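Local coordinates for C2 domain protein (Scophthalmus maximus, PDB 3W56) that carries a calcium-binding C2 domain and probably attaches to phospholipid membranes, at residues V46-G51 / L84-H89; G100-Q105 / H113-K118; Y27-R32 / E71-F76; A78-I83 / I106-H111. One frame throughout, in Å; residues are numbered along the deposited sequence.

From the N terminus, interaction 3 comes first, bringing 27-32 back against 71-76 where two strands of one sheet meet. Interaction 1 opens inside that span, at 46-51, and closes beyond it at 84-89, so the two cross; it pairs neighbouring strands of the second sheet. Interaction 4 starts at 78-83, before interaction 1 has closed, and ends at 106-111, crossing interaction 1 and also interaction 2. The last, 100-105 with 113-118, closes the shortest loop and joins edge strands of opposite sheets. Interactions 1 and 2 touch through backbone bonds from L86 to C102 and from L84 to R104, while V48 packs on F73 between interactions 1 and 3.

Interaction 1 of 4, residues V46-G51 / L84-H89; sequences VKVFCG and LRLEVH
K47 and E87 form one hydrogen-bonded pair of an antiparallel beta ladder in the C2 sandwich, with F49 and R85 as the next. K47 N reaches E87 O at 2.6 Å and E87 N reaches K47 O at 2.8 Å, and both backbone bonds of the F49-R85 pair, N to O, are 2.9 Å long. The short segment axes run at 164°. Above this ladder the side chains of K47, F49, R85 and E87 share one face. The extended chain of K47 lays CE over the H89 ring, 3.7 Å from its centroid, a CH-pi contact, and F49 CE2 comes obliquely to 3.4 Å from E87 OE2.

What positions these groups is the E87 carboxylate, whose two oxygens take different partners. OE1 offers its anti lone pair to H89 NE2 at 2.9 Å, with OE1 5° from the imidazole plane, which helps fix how the ring is turned; a water also links OE1 to K47 NZ. OE2 is gripped side-on by R85, NE at 2.6 Å along the anti lone pair and NH2 from above the carboxylate plane. A leucine in place of E87 would probably leave the R85 guanidinium without this counter-charge and the H89 ring freer to turn, without the bond at NE2. H89 directly precedes the calcium ligand D90, so this network borders the calcium-binding end.

The opposite face of the ladder is apolar and turned toward L26 and L123 of the other sheet. There V48 and L86 run alongside each other in the same direction, with V48 CG1 4.0 Å from L86 CD2.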
# COMPACT_ATOMS: atom_id res chain seq x y z
N VAL A 46 -5.89 0.47 0.66
CA VAL A 46 -4.60 -0.23 0.78
C VAL A 46 -4.33 -0.76 2.17
O VAL A 46 -4.47 -0.05 3.18
CB VAL A 46 -3.44 0.71 0.34
CG1 VAL A 46 -2.14 -0.03 0.25
CG2 VAL A 46 -3.81 1.37 -1.00
N LYS A 47 -3.92 -2.03 2.23
CA LYS A 47 -3.54 -2.64 3.50
C LYS A 47 -2.05 -2.69 3.55
O LYS A 47 -1.38 -3.00 2.53
CB LYS A 47 -4.08 -4.06 3.62
CG LYS A 47 -5.60 -4.22 3.72
CD LYS A 47 -5.89 -5.63 4.38
CE LYS A 47 -7.30 -6.05 4.06
NZ LYS A 47 -7.53 -7.50 4.48
N VAL A 48 -1.49 -2.42 4.71
CA VAL A 48 -0.05 -2.21 4.92
C VAL A 48 0.43 -3.06 6.07
O VAL A 48 -0.05 -2.92 7.24
CB VAL A 48 0.30 -0.75 5.27
CG1 VAL A 48 1.77 -0.53 5.36
CG2 VAL A 48 -0.29 0.18 4.21
N PHE A 49 1.38 -3.91 5.72
CA PHE A 49 2.07 -4.75 6.71
C PHE A 49 3.56 -4.49 6.65
O PHE A 49 4.15 -4.30 5.57
CB PHE A 49 1.82 -6.24 6.42
CG PHE A 49 0.37 -6.60 6.30
CD1 PHE A 49 -0.34 -7.11 7.38
CD2 PHE A 49 -0.30 -6.39 5.10
CE1 PHE A 49 -1.70 -7.44 7.24
CE2 PHE A 49 -1.64 -6.73 4.92
CZ PHE A 49 -2.36 -7.25 6.02
N CYS A 50 4.19 -4.49 7.81
CA CYS A 50 5.63 -4.51 7.84
C CYS A 50 6.05 -5.76 8.57
O CYS A 50 5.87 -5.84 9.81
CB CYS A 50 6.18 -3.29 8.59
SG CYS A 50 7.97 -3.28 8.46
N GLY A 51 6.63 -6.71 7.84
CA GLY A 51 6.84 -8.03 8.42
C GLY A 51 5.52 -8.58 8.95
O GLY A 51 4.55 -8.74 8.22
N LEU A 84 7.94 -5.47 3.58
CA LEU A 84 6.83 -4.51 3.39
C LEU A 84 5.86 -5.19 2.43
O LEU A 84 6.22 -5.58 1.33
CB LEU A 84 7.33 -3.12 2.85
CG LEU A 84 6.22 -2.17 2.37
CD1 LEU A 84 5.44 -1.58 3.56
CD2 LEU A 84 6.82 -1.03 1.52
N ARG A 85 4.64 -5.41 2.89
CA ARG A 85 3.60 -5.97 2.06
C ARG A 85 2.39 -5.01 1.95
O ARG A 85 1.81 -4.49 2.96
CB ARG A 85 3.19 -7.35 2.67
CG ARG A 85 1.95 -7.92 2.10
CD ARG A 85 1.47 -9.07 2.97
NE ARG A 85 0.27 -9.70 2.44
CZ ARG A 85 0.28 -10.74 1.61
NH1 ARG A 85 1.44 -11.26 1.21
NH2 ARG A 85 -0.87 -11.29 1.18
N LEU A 86 1.99 -4.80 0.71
CA LEU A 86 0.93 -3.86 0.38
C LEU A 86 -0.13 -4.64 -0.32
O LEU A 86 0.11 -5.36 -1.27
CB LEU A 86 1.46 -2.72 -0.50
CG LEU A 86 2.56 -1.88 0.10
CD1 LEU A 86 2.94 -0.66 -0.81
CD2 LEU A 86 2.23 -1.31 1.45
N GLU A 87 -1.34 -4.52 0.17
CA GLU A 87 -2.43 -5.10 -0.57
C GLU A 87 -3.39 -4.00 -0.96
O GLU A 87 -3.79 -3.18 -0.11
CB GLU A 87 -3.13 -6.18 0.25
CG GLU A 87 -2.20 -7.22 0.82
CD GLU A 87 -2.91 -8.13 1.78
OE1 GLU A 87 -4.14 -7.95 1.95
OE2 GLU A 87 -2.22 -8.99 2.39
N VAL A 88 -3.81 -4.04 -2.22
CA VAL A 88 -4.84 -3.14 -2.72
C VAL A 88 -6.16 -3.92 -2.78
O VAL A 88 -6.25 -4.98 -3.42
CB VAL A 88 -4.47 -2.56 -4.08
CG1 VAL A 88 -5.64 -1.76 -4.63
CG2 VAL A 88 -3.18 -1.71 -3.94
N HIS A 89 -7.18 -3.40 -2.12
CA HIS A 89 -8.52 -4.05 -2.12
C HIS A 89 -9.60 -3.16 -2.64
O HIS A 89 -9.50 -1.93 -2.64
CB HIS A 89 -8.94 -4.46 -0.72
CG HIS A 89 -8.05 -5.47 -0.10
ND1 HIS A 89 -8.41 -6.81 0.04
CD2 HIS A 89 -6.81 -5.36 0.43
CE1 HIS A 89 -7.42 -7.46 0.63
NE2 HIS A 89 -6.44 -6.60 0.89
O HOH W 1 -5.87 -9.18 3.81

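Interaction 2 of 4, residues G100-Q105 / H113-K118; sequences GVCQRQ and HDCYLK
H113 meets R104 as a flat stack, where two strands face each other across the edge of the C2 beta-sandwich. The guanidinium of R104 and the ring of H113 are only 4° from parallel, with centres 3.5 Å apart. A bend at chi3 (-54°) lays the guanidinium flat on the imidazole, while CD, already over the same face, adds a CH-pi contact. The polar end of R104 is held from outside the pair by NE bonding to Y125 OH. A methionine in place of R104 would probably strip that flat cover from H113 and leave the Y125 hydroxyl without this donor.

At D114 the link is through the backbone: one water accepts from R104 NH2 at 3.2 Å and donates to D114 O at 3.0 Å, while the carboxylate turns to H124. C115 then supplies the covalent tie, a disulfide with C102 whose SG atoms are 2.0 Å apart in the conformer given, C102 having a second one. Y116 takes part through its carbonyl, joined to V101 O by a water that donates to both.

L117 brings CD2 to 3.7 Å from G100 CA; a CB on that glycine would collide with this methyl. K118 N shares a water with V101 N, though the latter bond is weak.

Strand 97-105 is the outermost of its sheet, beside 83-90, and 109-116 is the outermost of the other, beside 122-130. The disulfide therefore staples the two sheets together along the edge formed by these two outermost strands.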
# COMPACT_ATOMS: atom_id res chain seq x y z
N GLY A 100 -4.49 -6.79 -5.73
CA GLY A 100 -3.10 -7.11 -6.01
C GLY A 100 -2.31 -7.08 -4.76
O GLY A 100 -2.72 -6.46 -3.76
N VAL A 101 -1.21 -7.82 -4.75
CA VAL A 101 -0.32 -7.82 -3.58
C VAL A 101 1.12 -7.50 -3.99
O VAL A 101 1.62 -7.99 -5.02
CB VAL A 101 -0.37 -9.17 -2.84
CG1 VAL A 101 0.79 -9.33 -1.84
CG2 VAL A 101 -1.67 -9.28 -2.12
N CYS A 102 1.80 -6.67 -3.21
CA CYS A 102 3.24 -6.56 -3.42
C CYS A 102 4.04 -6.67 -2.16
O CYS A 102 3.63 -6.23 -1.04
CB CYS A 102 3.61 -5.32 -4.22
SG CYS A 102 2.84 -5.46 -5.81
N GLN A 103 5.16 -7.33 -2.34
CA GLN A 103 6.09 -7.66 -1.29
C GLN A 103 7.47 -7.18 -1.67
O GLN A 103 7.95 -7.38 -2.81
CB GLN A 103 6.11 -9.16 -1.11
CG GLN A 103 4.83 -9.70 -0.51
CD GLN A 103 5.01 -11.12 0.00
OE1 GLN A 103 4.81 -11.38 1.19
NE2 GLN A 103 5.41 -12.04 -0.89
N ARG A 104 8.12 -6.56 -0.71
CA ARG A 104 9.42 -5.97 -0.95
C ARG A 104 10.26 -5.95 0.33
O ARG A 104 9.77 -5.55 1.37
CB ARG A 104 9.20 -4.55 -1.42
CG ARG A 104 10.41 -3.73 -1.46
CD ARG A 104 10.10 -2.47 -2.16
NE ARG A 104 9.51 -2.65 -3.48
CZ ARG A 104 10.18 -3.12 -4.55
NH1 ARG A 104 11.47 -3.46 -4.45
NH2 ARG A 104 9.57 -3.23 -5.74
N GLN A 105 11.53 -6.31 0.24
CA GLN A 105 12.40 -6.17 1.40
C GLN A 105 12.81 -4.72 1.52
O GLN A 105 13.28 -4.11 0.55
CB GLN A 105 13.63 -7.05 1.28
CG GLN A 105 13.55 -8.38 2.04
CD GLN A 105 14.70 -9.32 1.70
OE1 GLN A 105 15.41 -9.13 0.68
NE2 GLN A 105 14.92 -10.32 2.55
N HIS A 113 8.64 3.23 -5.59
CA HIS A 113 8.33 1.94 -6.19
C HIS A 113 6.99 1.84 -6.87
O HIS A 113 6.07 2.63 -6.64
CB HIS A 113 8.43 0.80 -5.13
CG HIS A 113 9.83 0.53 -4.66
ND1 HIS A 113 10.78 -0.03 -5.50
CD2 HIS A 113 10.44 0.72 -3.46
CE1 HIS A 113 11.92 -0.13 -4.84
NE2 HIS A 113 11.74 0.31 -3.60
N ASP A 114 6.89 0.85 -7.76
CA ASP A 114 5.64 0.50 -8.41
C ASP A 114 5.22 -0.89 -8.02
O ASP A 114 6.07 -1.83 -7.91
CB ASP A 114 5.82 0.49 -9.94
CG ASP A 114 6.40 1.80 -10.45
OD1 ASP A 114 7.25 1.75 -11.35
OD2 ASP A 114 6.02 2.90 -9.98
N CYS A 115 3.92 -1.06 -7.84
CA CYS A 115 3.37 -2.36 -7.56
C CYS A 115 2.26 -2.71 -8.59
O CYS A 115 1.20 -2.05 -8.69
CB CYS A 115 2.87 -2.35 -6.12
SG CYS A 115 1.86 -3.73 -5.84
N TYR A 116 2.46 -3.75 -9.41
CA TYR A 116 1.48 -4.03 -10.40
C TYR A 116 0.36 -4.90 -9.88
O TYR A 116 0.59 -5.93 -9.22
CB TYR A 116 2.20 -4.72 -11.60
CG TYR A 116 3.41 -3.90 -12.03
CD1 TYR A 116 3.24 -2.76 -12.83
CD2 TYR A 116 4.72 -4.21 -11.59
CE1 TYR A 116 4.32 -1.93 -13.15
CE2 TYR A 116 5.83 -3.37 -11.93
CZ TYR A 116 5.59 -2.25 -12.72
OH TYR A 116 6.55 -1.39 -13.12
N LEU A 117 -0.85 -4.47 -10.14
CA LEU A 117 -2.00 -5.17 -9.62
C LEU A 117 -2.42 -6.19 -10.68
O LEU A 117 -2.47 -5.86 -11.87
CB LEU A 117 -3.10 -4.16 -9.28
CG LEU A 117 -2.60 -3.06 -8.32
CD1 LEU A 117 -3.70 -2.00 -8.10
CD2 LEU A 117 -2.03 -3.67 -6.94
N LYS A 118 -2.59 -7.45 -10.27
CA LYS A 118 -2.90 -8.50 -11.25
C LYS A 118 -4.15 -8.09 -12.01
O LYS A 118 -4.29 -8.37 -13.21
CB LYS A 118 -3.07 -9.89 -10.61
CG LYS A 118 -3.79 -10.93 -11.52
CD LYS A 118 -2.90 -11.42 -12.71
CE LYS A 118 -3.75 -11.68 -13.97
NZ LYS A 118 -3.04 -12.58 -15.01
O HOH W 2 2.63 -7.67 -7.75
O HOH W 3 -1.07 -8.86 -7.99
O HOH W 4 6.43 -3.06 -5.22

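Interaction 3 of 4, residues Y27-R32 / E71-F76; sequences YNLRVR and EEFSHF
L29 and F73 supply the apolar part of this contact, which lies where direct pairing of strand 22-32 with the chain entering strand 73-78 of the C2 sandwich is interrupted by water. L29 CD1 meets F73 CE2 at 3.8 Å, near the ring plane and hence at its edge, and the two side chains cross at about a right angle. Further out, the E72 side chain packs against the CB of Y27, with E72 CD 3.7 Å from that atom. The first torsion of Y27 (chi1 58°) sets its ring between the backbone N and the carbonyl carbon, so that only CB meets E72 while the ring itself swings off.

Water carries the polar part. One molecule bridges N28 N and E72 OE1, 2.8 Å from each; a second bridges L29 N, at 3.0 Å, and E71 O. Each of these amides thus reaches the other segment through a water of its own. At this point the chain of N28 takes a left-handed conformation (phi 57°, psi 39°), and R30 NH1 returns to N28 O at 2.8 Å, with the acceptor lying in the guanidinium plane.

R25 and T128 add polar partners from outside the segments. R25 forms a salt bridge with E72 and a cation-pi contact with the Y27 ring, whose hydroxyl bonds to T128.

Strand 73-78 is the outermost of its sheet, followed by 22-32 and then 122-130. F73 faces inward to V48 of the opposing sheet, and H75 reaches A53 and L55 on strand 53-57.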
# COMPACT_ATOMS: atom_id res chain seq x y z
N TYR A 27 4.35 6.18 2.32
CA TYR A 27 3.64 7.41 1.98
C TYR A 27 3.51 7.56 0.50
O TYR A 27 4.06 6.70 -0.25
CB TYR A 27 4.30 8.63 2.62
CG TYR A 27 5.77 8.86 2.27
CD1 TYR A 27 6.19 9.94 1.46
CD2 TYR A 27 6.74 8.05 2.78
CE1 TYR A 27 7.58 10.18 1.14
CE2 TYR A 27 8.12 8.23 2.52
CZ TYR A 27 8.54 9.29 1.68
OH TYR A 27 9.86 9.50 1.46
N ASN A 28 2.76 8.57 0.09
CA ASN A 28 2.53 8.85 -1.35
C ASN A 28 1.93 7.68 -2.10
O ASN A 28 2.26 7.45 -3.28
CB ASN A 28 3.79 9.44 -2.07
CG ASN A 28 4.21 10.80 -1.47
OD1 ASN A 28 3.46 11.37 -0.60
ND2 ASN A 28 5.40 11.25 -1.79
N LEU A 29 0.99 6.97 -1.47
CA LEU A 29 0.21 5.95 -2.12
C LEU A 29 -0.75 6.50 -3.17
O LEU A 29 -1.54 7.42 -2.95
CB LEU A 29 -0.56 5.14 -1.08
CG LEU A 29 0.27 4.49 -0.02
CD1 LEU A 29 -0.78 4.14 1.12
CD2 LEU A 29 0.78 3.27 -0.62
N ARG A 30 -0.66 5.96 -4.38
CA ARG A 30 -1.67 6.34 -5.36
C ARG A 30 -1.74 5.20 -6.37
O ARG A 30 -0.76 4.47 -6.57
CB ARG A 30 -1.26 7.64 -6.06
CG ARG A 30 0.07 7.48 -6.74
CD ARG A 30 0.85 8.69 -6.53
NE ARG A 30 2.05 8.65 -7.36
CZ ARG A 30 3.27 8.35 -6.95
NH1 ARG A 30 3.61 7.90 -5.71
NH2 ARG A 30 4.22 8.42 -7.88
N VAL A 31 -2.90 5.06 -6.99
CA VAL A 31 -3.02 4.02 -8.01
C VAL A 31 -3.50 4.64 -9.26
O VAL A 31 -4.33 5.52 -9.27
CB VAL A 31 -4.07 3.00 -7.64
CG1 VAL A 31 -4.29 2.00 -8.77
CG2 VAL A 31 -3.65 2.21 -6.37
N ARG A 32 -3.01 4.08 -10.36
CA ARG A 32 -3.60 4.51 -11.58
C ARG A 32 -4.14 3.25 -12.21
O ARG A 32 -3.46 2.21 -12.20
CB ARG A 32 -2.55 5.13 -12.44
CG ARG A 32 -1.56 4.16 -12.92
CD ARG A 32 -1.54 4.33 -14.45
NE ARG A 32 -0.64 5.40 -14.86
CZ ARG A 32 0.66 5.41 -14.59
NH1 ARG A 32 1.43 6.41 -15.02
NH2 ARG A 32 1.21 4.41 -13.89
N GLU A 71 -3.14 9.19 3.63
CA GLU A 71 -2.58 8.36 4.69
C GLU A 71 -1.12 8.04 4.54
O GLU A 71 -0.60 7.76 3.43
CB GLU A 71 -3.40 7.13 5.02
CG GLU A 71 -4.78 7.37 5.48
CD GLU A 71 -5.82 7.48 4.41
OE1 GLU A 71 -5.55 7.74 3.18
OE2 GLU A 71 -6.98 7.29 4.79
N GLU A 72 -0.40 8.16 5.64
CA GLU A 72 0.94 7.71 5.76
C GLU A 72 0.95 6.71 6.93
O GLU A 72 0.07 6.77 7.84
CB GLU A 72 1.89 8.86 5.94
CG GLU A 72 1.58 10.01 4.95
CD GLU A 72 2.66 11.04 4.92
OE1 GLU A 72 2.60 11.79 3.91
OE2 GLU A 72 3.52 11.08 5.87
N PHE A 73 1.91 5.80 6.89
CA PHE A 73 2.00 4.72 7.87
C PHE A 73 3.40 4.70 8.39
O PHE A 73 4.39 4.71 7.63
CB PHE A 73 1.62 3.36 7.23
CG PHE A 73 0.21 3.32 6.67
CD1 PHE A 73 -0.85 2.90 7.50
CD2 PHE A 73 -0.07 3.76 5.35
CE1 PHE A 73 -2.13 2.86 7.05
CE2 PHE A 73 -1.39 3.70 4.89
CZ PHE A 73 -2.44 3.29 5.74
N SER A 74 3.54 4.66 9.72
CA SER A 74 4.87 4.58 10.23
C SER A 74 4.91 3.37 11.19
O SER A 74 3.90 2.99 11.85
CB SER A 74 5.34 5.91 10.88
OG SER A 74 6.05 6.82 9.97
N HIS A 75 6.07 2.74 11.16
CA HIS A 75 6.35 1.62 12.09
C HIS A 75 7.70 1.91 12.73
O HIS A 75 8.76 2.11 12.09
CB HIS A 75 6.35 0.27 11.37
CG HIS A 75 6.48 -0.91 12.31
ND1 HIS A 75 5.86 -0.97 13.54
CD2 HIS A 75 7.14 -2.09 12.16
CE1 HIS A 75 6.15 -2.12 14.13
NE2 HIS A 75 6.90 -2.83 13.30
N PHE A 76 7.71 1.91 14.08
CA PHE A 76 8.97 2.38 14.70
C PHE A 76 9.88 1.23 15.19
O PHE A 76 10.91 1.52 15.80
CB PHE A 76 8.69 3.39 15.81
CG PHE A 76 8.11 4.66 15.29
CD1 PHE A 76 8.94 5.69 14.91
CD2 PHE A 76 6.72 4.78 15.17
CE1 PHE A 76 8.41 6.85 14.41
CE2 PHE A 76 6.16 5.94 14.65
CZ PHE A 76 7.02 6.99 14.28
O HOH W 5 1.55 10.61 1.60
O HOH W 6 -0.35 8.07 0.98

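Interaction 4 of 4, residues A78-I83 / I106-H111; sequences AQENDI and IKVGTH
A type II beta turn, Q79 to D82, docks on the segment that leads from one sheet of the C2 sandwich to the other, meeting I106, K107 and V108 away from the calcium sites. The turn is closed by D82 N to Q79 O at 3.0 Å, and N81, with phi of 76°, fills its third position.

Two backbone bonds tie the turn to I106 in opposite senses: N81 N donates to I106 O at 2.8 Å, and I106 N donates to D82 O at 2.9 Å, nearly in line with that carbonyl. Between them the I106 side chain enters the turn. Its chi1 of 59° places CG1 between its own N and carbonyl carbon, and CD1 ends 3.4 Å from Q79 O, touching also D82 CB and A78 CB; Y127 and L129 of strand 122-130 border it as well.

The side-chain bonds across the contact are longer or weaker. The extended chain of E80 carries OE2 to V108 N at 3.3 Å, a straight but long bond that meets the oxygen from 60° out of the carboxylate plane, and its carboxylate also rests on V108 CG2. K107 bends back so that NZ makes a weak bond to N81 OD1.

Inside the turn, the carboxylate of D82 braces the first residue: Q79 N donates to D82 OD2 at 2.6 Å, reaching it from above the carboxylate plane.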
# COMPACT_ATOMS: atom_id res chain seq x y z
N ALA A 78 10.72 -1.17 12.81
CA ALA A 78 11.14 -1.78 11.55
C ALA A 78 12.62 -2.13 11.56
O ALA A 78 13.45 -1.56 12.28
CB ALA A 78 10.81 -0.85 10.41
N GLN A 79 12.99 -3.09 10.72
CA GLN A 79 14.41 -3.35 10.55
C GLN A 79 14.65 -3.65 9.08
O GLN A 79 13.74 -4.10 8.40
CB GLN A 79 14.82 -4.59 11.37
CG GLN A 79 14.96 -4.32 12.88
CD GLN A 79 16.13 -3.40 13.17
OE1 GLN A 79 16.13 -2.64 14.17
NE2 GLN A 79 17.15 -3.43 12.29
N GLU A 80 15.85 -3.37 8.63
CA GLU A 80 16.24 -3.65 7.27
C GLU A 80 15.95 -5.11 6.96
O GLU A 80 16.18 -6.00 7.81
CB GLU A 80 17.70 -3.33 7.08
CG GLU A 80 18.15 -3.44 5.63
CD GLU A 80 19.37 -2.59 5.34
OE1 GLU A 80 20.24 -2.51 6.25
OE2 GLU A 80 19.44 -2.00 4.23
N ASN A 81 15.44 -5.34 5.75
CA ASN A 81 15.01 -6.62 5.21
C ASN A 81 13.71 -7.15 5.69
O ASN A 81 13.30 -8.24 5.32
CB ASN A 81 16.16 -7.63 5.20
CG ASN A 81 17.28 -7.16 4.30
OD1 ASN A 81 17.02 -6.67 3.20
ND2 ASN A 81 18.51 -7.21 4.78
N ASP A 82 13.01 -6.35 6.50
CA ASP A 82 11.67 -6.71 6.80
C ASP A 82 10.92 -6.66 5.46
O ASP A 82 11.28 -5.88 4.53
CB ASP A 82 11.04 -5.66 7.68
CG ASP A 82 11.44 -5.77 9.16
OD1 ASP A 82 11.96 -6.83 9.61
OD2 ASP A 82 11.15 -4.79 9.90
N ILE A 83 9.84 -7.41 5.42
CA ILE A 83 9.05 -7.49 4.22
C ILE A 83 7.88 -6.54 4.38
O ILE A 83 6.98 -6.76 5.20
CB ILE A 83 8.54 -8.90 3.94
CG1 ILE A 83 9.75 -9.82 3.71
CG2 ILE A 83 7.66 -8.88 2.70
CD1 ILE A 83 10.73 -9.23 2.73
N ILE A 106 12.62 -4.13 2.70
CA ILE A 106 12.94 -2.73 2.85
C ILE A 106 14.43 -2.48 3.15
O ILE A 106 15.08 -3.26 3.86
CB ILE A 106 12.07 -2.08 3.90
CG1 ILE A 106 12.31 -2.83 5.23
CG2 ILE A 106 10.63 -2.24 3.51
CD1 ILE A 106 11.70 -2.12 6.46
N LYS A 107 14.94 -1.42 2.56
CA LYS A 107 16.34 -1.04 2.56
C LYS A 107 16.45 0.36 3.11
O LYS A 107 15.56 1.20 2.88
CB LYS A 107 16.91 -1.10 1.16
CG LYS A 107 16.63 -2.41 0.52
CD LYS A 107 17.46 -3.53 1.11
CE LYS A 107 16.81 -4.85 0.67
NZ LYS A 107 17.79 -5.94 0.39
N VAL A 108 17.53 0.63 3.84
CA VAL A 108 17.71 1.98 4.38
C VAL A 108 17.62 3.01 3.24
O VAL A 108 17.99 2.72 2.10
CB VAL A 108 19.07 2.14 5.11
CG1 VAL A 108 19.18 3.51 5.77
CG2 VAL A 108 19.23 1.04 6.15
N GLY A 109 17.13 4.19 3.56
CA GLY A 109 17.00 5.26 2.59
C GLY A 109 15.59 5.52 2.10
O GLY A 109 14.61 5.01 2.64
N THR A 110 15.48 6.33 1.06
CA THR A 110 14.18 6.70 0.53
C THR A 110 14.03 6.10 -0.87
O THR A 110 14.94 6.20 -1.71
CB THR A 110 14.01 8.22 0.53
OG1 THR A 110 13.94 8.66 1.89
CG2 THR A 110 12.70 8.65 -0.16
N HIS A 111 12.89 5.46 -1.12
CA HIS A 111 12.72 4.64 -2.36
C HIS A 111 11.36 4.91 -2.97
O HIS A 111 10.37 5.04 -2.24
CB HIS A 111 12.84 3.15 -2.01
CG HIS A 111 14.13 2.84 -1.33
ND1 HIS A 111 15.32 2.68 -2.02
CD2 HIS A 111 14.45 2.79 -0.01
CE1 HIS A 111 16.30 2.51 -1.16
NE2 HIS A 111 15.80 2.56 0.06